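PDB 4ZXA: hydroquinone dioxygenase large subunit from Pseudomonas sp., which probably serves as the metal-binding catalytic subunit of a two-subunit, iron-dependent hydroquinone 1,2-dioxygenase, which opens the aromatic ring of hydroquinone. Local coordinates for residues Trp263-Ser268 with Gly292-Met297; Glu270-Val275 with Arg286-Ala291. All coordinates share one frame; numbering follows the deposited sequence.

Of the four strands involved, 262-266 comes first along the chain and passes through a short turn into strand 270-277, the first arm of a beta hairpin. The chain then turns back along strand 283-290, and contact 2 closes this inner loop. A tight turn leads on to strand 293-297, which returns to pair with strand 262-266 in contact 1, so contact 2 is nested within the loop that contact 1 closes. The two pairs belong to different antiparallel sheets of the cupin domain and face each other: Phe264 meets Trp273, and Met289 reaches Cys295. The small subunit extends both sheets, pairing with strands 283-290 and 293-297.

Contact 1. Residues Trp263-Ser268 with Gly292-Met297; sequences WFIQMS and GDVCAM
In one of the two facing antiparallel sheets of the cupin domain, strand 262-266 pairs with strand 293-297, and the ladder carries Phe264 of the ligand pocket. Phe264 and Cys295 form a hydrogen-bonded pair: Phe264 N gives a nearly straight bond to Cys295 O (2.8 Å, 172° at the hydrogen), and Cys295 N returns one to Phe264 O. Gln266 N then bonds to Asp293 O, and Gly292 N to Gln266 O; glycine fits just before the strand begins, at a phi of 93° where a side chain would be jammed against the preceding carbonyl O.

On the face bearing Trp263, Ile265, Val294 and Ala296, the small methyl of Ala296 lets the indole lie flat over it. Ala296 CB sits 3.6 Å from the centroid of the Trp263 six-membered ring, almost on its normal, a CH-pi contact, while Val294 CG1 meets the ring edge. Ile265 and Val294 lie side by side, Ile265 CD1 packing against both methyls of Val294, 3.6 Å from Val294 CG1.

The other face looks toward the opposing sheet. Met297 crosses the Phe264 side chain at about a right angle, with Met297 CG 3.7 Å from Phe264 CE2 and the sulfur placed obliquely to the ring as a Met-aromatic contact. A bend at chi2 (-75°) brings the terminal methyl back to the ring, Met297 CE 4.0 Å from Phe264 CD2. Gln266, bent at its own chi2, sends NE2 to Ser268 O (2.8 Å), which pins the amide across the turn. Buried Asp293 OD1 is held by Asn39 of the small subunit. Phe264 touches the bound 4-hydroxybenzonitrile, as befits a cupin, whose active site lies between its two facing sheets.

Contact 2. Residues Glu270-Val275 with Arg286-Ala291; sequences EIVWDV and RITMRA
Strands 270-277 and 283-290 run antiparallel, their local axes 4.6 Å apart, with Ile271-Met289 and Trp273-Ile287 as hydrogen-bonded pairs. They are the arms of a beta hairpin in the cupin domain. Trp273 N bonds to Ile287 O at 2.7 Å, nearly straight (175°), and Ile287 N returns a bond to Trp273 O; two similar bonds join Ile271 and Met289.

The face with Ile271, Trp273, Ile287 and Met289 is buried against strands 262-266 and 293-297, which suits its large apolar side chains. Trp273 and Ile287 stand next to each other, Trp273 CB to Ile287 CB 4.4 Å, a loose contact, and Met289 SD lies obliquely to the indole, 5.2 Å from the centroid of the Trp273 five-membered ring, a Met-aromatic contact. The broad indole touches the bound 4-hydroxybenzonitrile and also meets the rings of Phe264 and His303, the latter a ligand of the cadmium ion, so this hairpin contributes part of the pocket wall.

Polar side chains share the other face with Val272, in keeping with its partial exposure. Glu270 and Arg290 lie side by side, carboxylate and guanidinium 22° from coplanar, but the salt bridge from Glu270 OE1 to Arg290 NE is long at 3.7 Å; Arg290 NH1 is held by Lys22 O of the small subunit. Thr288 sits beside Val272, its OG1 3.9 Å from Val272 CG2. Arg286 runs out straight to NE, its CG trans to the backbone N (chi1 -169°), and lays its guanidinium face on Val272 CG1, which stands over the group's centre, 3.7 Å from Arg286 CZ.

Contact 1. Residues Trp263-Ser268 with Gly292-Met297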
loop_
_atom_site.group_PDB
_atom_site.type_symbol
_atom_site.label_atom_id
_atom_site.label_comp_id
_atom_site.label_asym_id
_atom_site.label_seq_id
_atom_site.Cartn_x
_atom_site.Cartn_y
_atom_site.Cartn_z
ATOM N N TRP E 263 -19.546 -16.491 6.452
ATOM C CA TRP E 263 -19.076 -17.797 5.994
ATOM C C TRP E 263 -18.438 -17.726 4.605
ATOM O O TRP E 263 -19.012 -17.182 3.659
ATOM C CB TRP E 263 -20.204 -18.827 6.015
ATOM C CG TRP E 263 -20.673 -19.164 7.401
ATOM C CD1 TRP E 263 -21.582 -18.469 8.152
ATOM C CD2 TRP E 263 -20.267 -20.285 8.204
ATOM N NE1 TRP E 263 -21.767 -19.090 9.373
ATOM C CE2 TRP E 263 -20.969 -20.202 9.428
ATOM C CE3 TRP E 263 -19.393 -21.358 8.006
ATOM C CZ2 TRP E 263 -20.812 -21.145 10.441
ATOM C CZ3 TRP E 263 -19.236 -22.282 9.011
ATOM C CH2 TRP E 263 -19.944 -22.176 10.211
ATOM N N PHE E 264 -17.231 -18.272 4.501
ATOM C CA PHE E 264 -16.509 -18.349 3.241
ATOM C C PHE E 264 -16.352 -19.826 2.825
ATOM O O PHE E 264 -15.873 -20.642 3.614
ATOM C CB PHE E 264 -15.118 -17.725 3.403
ATOM C CG PHE E 264 -15.114 -16.234 3.638
ATOM C CD1 PHE E 264 -16.236 -15.460 3.384
ATOM C CD2 PHE E 264 -13.963 -15.596 4.088
ATOM C CE1 PHE E 264 -16.221 -14.077 3.596
ATOM C CE2 PHE E 264 -13.938 -14.211 4.296
ATOM C CZ PHE E 264 -15.075 -13.454 4.049
ATOM N N ILE E 265 -16.774 -20.179 1.609
ATOM C CA ILE E 265 -16.452 -21.493 1.027
ATOM C C ILE E 265 -15.575 -21.303 -0.200
ATOM O O ILE E 265 -16.052 -20.813 -1.232
ATOM C CB ILE E 265 -17.678 -22.220 0.505
ATOM C CG1 ILE E 265 -18.857 -22.109 1.481
ATOM C CG2 ILE E 265 -17.322 -23.671 0.183
ATOM C CD1 ILE E 265 -18.894 -23.156 2.534
ATOM N N GLN E 266 -14.305 -21.687 -0.102
ATOM C CA GLN E 266 -13.369 -21.459 -1.201
ATOM C C GLN E 266 -13.579 -22.497 -2.318
ATOM O O GLN E 266 -13.423 -23.700 -2.099
ATOM C CB GLN E 266 -11.920 -21.452 -0.684
ATOM C CG GLN E 266 -10.873 -21.022 -1.703
ATOM C CD GLN E 266 -10.989 -19.553 -2.061
ATOM O OE1 GLN E 266 -11.323 -18.733 -1.211
ATOM N NE2 GLN E 266 -10.722 -19.212 -3.322
ATOM N N MET E 267 -13.940 -22.041 -3.515
ATOM C CA MET E 267 -14.334 -22.986 -4.561
ATOM C C MET E 267 -13.205 -23.357 -5.517
ATOM O O MET E 267 -13.132 -24.500 -5.978
ATOM C CB MET E 267 -15.574 -22.499 -5.325
ATOM C CG MET E 267 -16.843 -22.600 -4.510
ATOM S SD MET E 267 -18.337 -22.161 -5.419
ATOM C CE MET E 267 -17.870 -20.583 -6.110
ATOM N N SER E 268 -12.329 -22.400 -5.810
ATOM C CA SER E 268 -11.162 -22.672 -6.645
ATOM C C SER E 268 -9.922 -21.982 -6.104
ATOM O O SER E 268 -10.019 -20.948 -5.453
ATOM C CB SER E 268 -11.397 -22.214 -8.082
ATOM O OG SER E 268 -10.883 -20.913 -8.283
ATOM N N GLY E 292 -12.350 -26.077 -1.702
ATOM C CA GLY E 292 -13.165 -26.890 -0.819
ATOM C C GLY E 292 -13.223 -26.464 0.641
ATOM O O GLY E 292 -14.053 -26.956 1.391
ATOM N N ASP E 293 -12.356 -25.553 1.064
ATOM C CA ASP E 293 -12.397 -25.088 2.451
ATOM C C ASP E 293 -13.649 -24.266 2.825
ATOM O O ASP E 293 -14.197 -23.502 2.013
ATOM C CB ASP E 293 -11.134 -24.314 2.812
ATOM C CG ASP E 293 -9.896 -25.192 2.828
ATOM O OD1 ASP E 293 -10.035 -26.437 2.869
ATOM O OD2 ASP E 293 -8.776 -24.635 2.815
ATOM N N VAL E 294 -14.083 -24.466 4.069
ATOM C CA VAL E 294 -15.217 -23.774 4.668
ATOM C C VAL E 294 -14.774 -23.097 5.965
ATOM O O VAL E 294 -14.205 -23.735 6.852
ATOM C CB VAL E 294 -16.341 -24.747 5.028
ATOM C CG1 VAL E 294 -17.448 -23.999 5.740
ATOM C CG2 VAL E 294 -16.856 -25.422 3.793
ATOM N N CYS E 295 -15.036 -21.807 6.076
ATOM C CA CYS E 295 -14.562 -21.055 7.223
ATOM C C CYS E 295 -15.609 -20.039 7.671
ATOM O O CYS E 295 -16.256 -19.383 6.848
ATOM C CB CYS E 295 -13.248 -20.353 6.877
ATOM S SG CYS E 295 -12.470 -19.441 8.245
ATOM N N ALA E 296 -15.779 -19.944 8.987
ATOM C CA ALA E 296 -16.597 -18.916 9.611
ATOM C C ALA E 296 -15.686 -17.778 10.064
ATOM O O ALA E 296 -14.749 -17.985 10.833
ATOM C CB ALA E 296 -17.379 -19.492 10.800
ATOM N N MET E 297 -15.947 -16.576 9.572
ATOM C CA MET E 297 -15.253 -15.395 10.074
ATOM C C MET E 297 -16.092 -14.742 11.188
ATOM O O MET E 297 -17.199 -14.262 10.949
ATOM C CB MET E 297 -14.954 -14.424 8.922
ATOM C CG MET E 297 -13.982 -14.985 7.865
ATOM S SD MET E 297 -12.268 -15.006 8.458
ATOM C CE MET E 297 -11.437 -15.917 7.139
#

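Contact 2. Residues Glu270-Val275 with Arg286-Ala291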
loop_
_atom_site.group_PDB
_atom_site.type_symbol
_atom_site.label_atom_id
_atom_site.label_comp_id
_atom_site.label_asym_id
_atom_site.label_seq_id
_atom_site.Cartn_x
_atom_site.Cartn_y
_atom_site.Cartn_z
ATOM N N GLU E 270 -6.801 -20.553 -4.155
ATOM C CA GLU E 270 -6.608 -20.250 -2.744
ATOM C C GLU E 270 -6.585 -18.762 -2.452
ATOM O O GLU E 270 -6.202 -17.960 -3.300
ATOM C CB GLU E 270 -5.336 -20.919 -2.193
ATOM C CG GLU E 270 -4.012 -20.362 -2.734
ATOM C CD GLU E 270 -2.773 -20.958 -2.045
ATOM O OE1 GLU E 270 -2.906 -21.947 -1.291
ATOM O OE2 GLU E 270 -1.653 -20.440 -2.260
ATOM N N ILE E 271 -6.998 -18.419 -1.234
ATOM C CA ILE E 271 -6.969 -17.058 -0.716
ATOM C C ILE E 271 -6.351 -17.054 0.685
ATOM O O ILE E 271 -6.579 -17.976 1.487
ATOM C CB ILE E 271 -8.403 -16.446 -0.636
ATOM C CG1 ILE E 271 -9.043 -16.351 -2.032
ATOM C CG2 ILE E 271 -8.376 -15.075 0.044
ATOM C CD1 ILE E 271 -10.461 -15.810 -2.036
ATOM N N VAL E 272 -5.570 -16.023 0.991
ATOM C CA VAL E 272 -5.040 -15.887 2.343
ATOM C C VAL E 272 -5.683 -14.728 3.120
ATOM O O VAL E 272 -5.731 -13.578 2.650
ATOM C CB VAL E 272 -3.513 -15.728 2.350
ATOM C CG1 VAL E 272 -3.011 -15.451 3.780
ATOM C CG2 VAL E 272 -2.863 -16.955 1.777
ATOM N N TRP E 273 -6.159 -15.034 4.323
ATOM C CA TRP E 273 -6.770 -14.022 5.172
ATOM C C TRP E 273 -5.933 -13.657 6.402
ATOM O O TRP E 273 -5.597 -14.521 7.206
ATOM C CB TRP E 273 -8.174 -14.460 5.591
ATOM C CG TRP E 273 -9.130 -14.515 4.449
ATOM C CD1 TRP E 273 -9.382 -15.590 3.651
ATOM C CD2 TRP E 273 -9.958 -13.449 3.957
ATOM N NE1 TRP E 273 -10.322 -15.271 2.709
ATOM C CE2 TRP E 273 -10.693 -13.962 2.872
ATOM C CE3 TRP E 273 -10.161 -12.119 4.340
ATOM C CZ2 TRP E 273 -11.611 -13.188 2.155
ATOM C CZ3 TRP E 273 -11.072 -11.347 3.627
ATOM C CH2 TRP E 273 -11.777 -11.880 2.546
ATOM N N ASP E 274 -5.585 -12.376 6.524
ATOM C CA ASP E 274 -5.050 -11.833 7.770
ATOM C C ASP E 274 -6.222 -11.590 8.697
ATOM O O ASP E 274 -7.148 -10.856 8.342
ATOM C CB ASP E 274 -4.373 -10.484 7.528
ATOM C CG ASP E 274 -2.861 -10.560 7.595
ATOM O OD1 ASP E 274 -2.286 -11.639 7.307
ATOM O OD2 ASP E 274 -2.240 -9.528 7.928
ATOM N N VAL E 275 -6.200 -12.177 9.883
ATOM C CA VAL E 275 -7.306 -11.974 10.799
ATOM C C VAL E 275 -6.837 -11.381 12.098
ATOM O O VAL E 275 -5.971 -11.940 12.769
ATOM C CB VAL E 275 -8.064 -13.274 11.070
ATOM C CG1 VAL E 275 -9.201 -13.024 12.064
ATOM C CG2 VAL E 275 -8.578 -13.859 9.748
ATOM N N ARG E 286 -3.856 -16.391 10.806
ATOM C CA ARG E 286 -3.579 -16.275 9.386
ATOM C C ARG E 286 -4.173 -17.495 8.687
ATOM O O ARG E 286 -3.671 -18.608 8.824
ATOM C CB ARG E 286 -2.073 -16.168 9.129
ATOM C CG ARG E 286 -1.731 -15.783 7.702
ATOM C CD ARG E 286 -0.232 -15.711 7.488
ATOM N NE ARG E 286 0.123 -15.020 6.249
ATOM C CZ ARG E 286 0.478 -15.635 5.121
ATOM N NH1 ARG E 286 0.527 -16.972 5.058
ATOM N NH2 ARG E 286 0.794 -14.908 4.052
ATOM N N ILE E 287 -5.263 -17.291 7.957
ATOM C CA ILE E 287 -6.004 -18.399 7.370
ATOM C C ILE E 287 -5.781 -18.548 5.860
ATOM O O ILE E 287 -6.039 -17.627 5.092
ATOM C CB ILE E 287 -7.514 -18.272 7.654
ATOM C CG1 ILE E 287 -7.768 -18.142 9.154
ATOM C CG2 ILE E 287 -8.291 -19.460 7.087
ATOM C CD1 ILE E 287 -9.231 -18.262 9.500
ATOM N N THR E 288 -5.306 -19.721 5.447
ATOM C CA THR E 288 -5.129 -20.030 4.040
ATOM C C THR E 288 -6.274 -20.919 3.600
ATOM O O THR E 288 -6.445 -22.012 4.111
ATOM C CB THR E 288 -3.816 -20.768 3.792
ATOM O OG1 THR E 288 -2.719 -19.990 4.289
ATOM C CG2 THR E 288 -3.628 -21.031 2.305
ATOM N N MET E 289 -7.080 -20.447 2.663
ATOM C CA MET E 289 -8.238 -21.223 2.249
ATOM C C MET E 289 -8.012 -21.816 0.869
ATOM O O MET E 289 -7.813 -21.092 -0.114
ATOM C CB MET E 289 -9.525 -20.386 2.303
ATOM C CG MET E 289 -9.979 -20.030 3.729
ATOM S SD MET E 289 -11.684 -19.408 3.877
ATOM C CE MET E 289 -12.669 -20.874 3.539
ATOM N N ARG E 290 -8.031 -23.142 0.814
ATOM C CA ARG E 290 -7.818 -23.881 -0.417
ATOM C C ARG E 290 -9.134 -24.428 -0.942
ATOM O O ARG E 290 -10.150 -24.417 -0.245
ATOM C CB ARG E 290 -6.829 -25.023 -0.174
ATOM C CG ARG E 290 -5.527 -24.568 0.464
ATOM C CD ARG E 290 -4.444 -25.629 0.385
ATOM N NE ARG E 290 -3.149 -25.030 0.686
ATOM C CZ ARG E 290 -2.372 -25.371 1.709
ATOM N NH1 ARG E 290 -2.730 -26.346 2.541
ATOM N NH2 ARG E 290 -1.224 -24.735 1.893
ATOM N N ALA E 291 -9.109 -24.911 -2.176
ATOM C CA ALA E 291 -10.317 -25.391 -2.834
ATOM C C ALA E 291 -11.072 -26.373 -1.941
ATOM O O ALA E 291 -10.504 -27.377 -1.478
ATOM C CB ALA E 291 -9.970 -26.033 -4.182
#